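Local coordinates for protein enzyme subtilase SubTY from Bacillus sp. TY145 (Bacillus sp., PDB 5FFN) that probably cleaves peptide bonds in proteins as a subtilisin-like serine protease that carries bound calcium and sodium ions, at residues S27-A32 with K134-M139. Sequence-based numbering, arbitrary orientation.
Sequences SGIKVA and KVVINM
Lys30 and Ala32 exchange backbone hydrogen bonds with Lys134, Val136 and Asn138 in neighbouring parallel strands of the central sheet of the subtilisin-like alpha/beta fold. Four backbone bonds alternate in direction, starting with Lys30 N to Lys134 O at 2.9 Å, nearly straight, and ending with Asn138 N to Ala32 O at 2.8 Å. Between them, Lys30 O takes Val136 N and also the CA-H of Val135 (CA to O 3.2 Å), while Ala32 N gives to Val136 O. One water accepts from Lys134 N and donates to Gly28 O, linking the two segments beside the first direct bond.

Ile29, Val31 and Val136 lie on the sheet face covered by helix 250-267. From CB of Ile29, CG2 stands anti to the backbone N (CG1 at chi1 -51°) and reaches over Lys134 O at 3.6 Å, with Val136 CG2 farther off. The other branch runs through CG1 to its tip, CD1, which meets both CB and CD of Lys134, each at 3.8 Å. These two side chains cross obliquely, and Trp265 of that helix touches both.

On the face of Val135 and Ile137, packed by helix 114-131, Ala32 CB lies 4.1 Å from Val135 CG1. Lys30 also starts on this face, but its chain bends at chi2 (-57°) and carries NZ away to a salt bridge with Glu50. Near the probable Ser-His-Asp triad, Asn138 turns its amide toward Ser140, whose OG bonds to ND2, and leaves CB 3.8 Å from Ala32 O.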
loop_
_atom_site.group_PDB
_atom_site.type_symbol
_atom_site.label_atom_id
_atom_site.label_comp_id
_atom_site.label_asym_id
_atom_site.label_seq_id
_atom_site.Cartn_x
_atom_site.Cartn_y
_atom_site.Cartn_z
ATOM N N SER A 27 -1.102 19.316 -7.163
ATOM C CA SER A 27 -0.876 20.544 -6.420
ATOM C C SER A 27 -2.037 20.872 -5.472
ATOM O O SER A 27 -3.222 20.759 -5.802
ATOM C CB SER A 27 -0.543 21.718 -7.387
ATOM O OG SER A 27 -1.734 22.126 -7.971
ATOM N N GLY A 28 -1.679 21.257 -4.247
ATOM C CA GLY A 28 -2.625 21.626 -3.242
ATOM C C GLY A 28 -3.121 20.470 -2.400
ATOM O O GLY A 28 -3.871 20.694 -1.480
ATOM N N ILE A 29 -2.743 19.247 -2.731
ATOM C CA ILE A 29 -3.187 18.074 -1.959
ATOM C C ILE A 29 -2.005 17.587 -1.127
ATOM O O ILE A 29 -0.858 17.721 -1.561
ATOM C CB ILE A 29 -3.655 16.942 -2.905
ATOM C CG1 ILE A 29 -4.677 17.481 -3.946
ATOM C CG2 ILE A 29 -4.226 15.743 -2.110
ATOM C CD1 ILE A 29 -5.898 18.154 -3.328
ATOM N N LYS A 30 -2.297 16.986 0.031
ATOM C CA LYS A 30 -1.299 16.345 0.871
ATOM C C LYS A 30 -1.505 14.811 0.827
ATOM O O LYS A 30 -2.663 14.335 0.902
ATOM C CB LYS A 30 -1.402 16.787 2.316
ATOM C CG LYS A 30 -1.685 18.270 2.528
ATOM C CD LYS A 30 -0.628 19.181 1.864
ATOM C CE LYS A 30 -1.057 20.646 1.875
ATOM N NZ LYS A 30 0.044 21.469 1.231
ATOM N N VAL A 31 -0.416 14.078 0.686
ATOM C CA VAL A 31 -0.473 12.609 0.854
ATOM C C VAL A 31 0.343 12.251 2.093
ATOM O O VAL A 31 1.568 12.545 2.185
ATOM C CB VAL A 31 -0.026 11.830 -0.381
ATOM C CG1 VAL A 31 -0.175 10.318 -0.124
ATOM C CG2 VAL A 31 -0.847 12.247 -1.603
ATOM N N ALA A 32 -0.352 11.649 3.055
ATOM C CA ALA A 32 0.272 11.173 4.288
ATOM C C ALA A 32 0.703 9.715 4.099
ATOM O O ALA A 32 -0.136 8.796 3.998
ATOM C CB ALA A 32 -0.641 11.350 5.484
ATOM N N LYS A 134 -6.607 19.079 2.270
ATOM C CA LYS A 134 -7.151 17.895 1.585
ATOM C C LYS A 134 -6.050 16.834 1.662
ATOM O O LYS A 134 -4.950 17.024 1.168
ATOM C CB LYS A 134 -7.520 18.219 0.137
ATOM C CG LYS A 134 -8.670 19.195 -0.002
ATOM C CD LYS A 134 -8.871 19.644 -1.423
ATOM C CE LYS A 134 -9.671 20.954 -1.478
ATOM N NZ LYS A 134 -10.790 21.010 -0.522
ATOM N N VAL A 135 -6.338 15.725 2.342
ATOM C CA VAL A 135 -5.328 14.765 2.662
ATOM C C VAL A 135 -5.786 13.354 2.283
ATOM O O VAL A 135 -6.920 12.964 2.547
ATOM C CB VAL A 135 -4.962 14.768 4.181
ATOM C CG1 VAL A 135 -3.782 13.819 4.468
ATOM C CG2 VAL A 135 -4.686 16.213 4.683
ATOM N N VAL A 136 -4.873 12.624 1.665
ATOM C CA VAL A 136 -5.061 11.220 1.391
ATOM C C VAL A 136 -4.007 10.458 2.232
ATOM O O VAL A 136 -2.819 10.762 2.157
ATOM C CB VAL A 136 -4.789 10.907 -0.079
ATOM C CG1 VAL A 136 -5.048 9.389 -0.383
ATOM C CG2 VAL A 136 -5.667 11.785 -0.991
ATOM N N ILE A 137 -4.456 9.490 3.016
ATOM C CA ILE A 137 -3.569 8.610 3.749
ATOM C C ILE A 137 -3.260 7.422 2.866
ATOM O O ILE A 137 -4.181 6.796 2.308
ATOM C CB ILE A 137 -4.213 8.099 5.028
ATOM C CG1 ILE A 137 -4.283 9.227 6.053
ATOM C CG2 ILE A 137 -3.440 6.895 5.551
ATOM C CD1 ILE A 137 -5.072 8.878 7.342
ATOM N N ASN A 138 -1.982 7.121 2.762
ATOM C CA ASN A 138 -1.489 5.881 2.222
ATOM C C ASN A 138 -0.965 4.958 3.300
ATOM O O ASN A 138 -0.015 5.316 4.026
ATOM C CB ASN A 138 -0.355 6.176 1.234
ATOM C CG ASN A 138 0.136 4.941 0.474
ATOM O OD1 ASN A 138 -0.144 4.808 -0.721
ATOM N ND2 ASN A 138 0.910 4.042 1.157
ATOM N N MET A 139 -1.550 3.764 3.375
ATOM C CA MET A 139 -1.063 2.726 4.290
ATOM C C MET A 139 -0.745 1.440 3.535
ATOM O O MET A 139 -1.600 0.561 3.269
ATOM C CB MET A 139 -2.038 2.462 5.432
ATOM C CG MET A 139 -1.970 3.506 6.503
ATOM S SD MET A 139 -2.970 3.104 7.952
ATOM C CE MET A 139 -4.619 3.360 7.305
HETATM O O HOH W 1 -4.867 20.889 0.968
#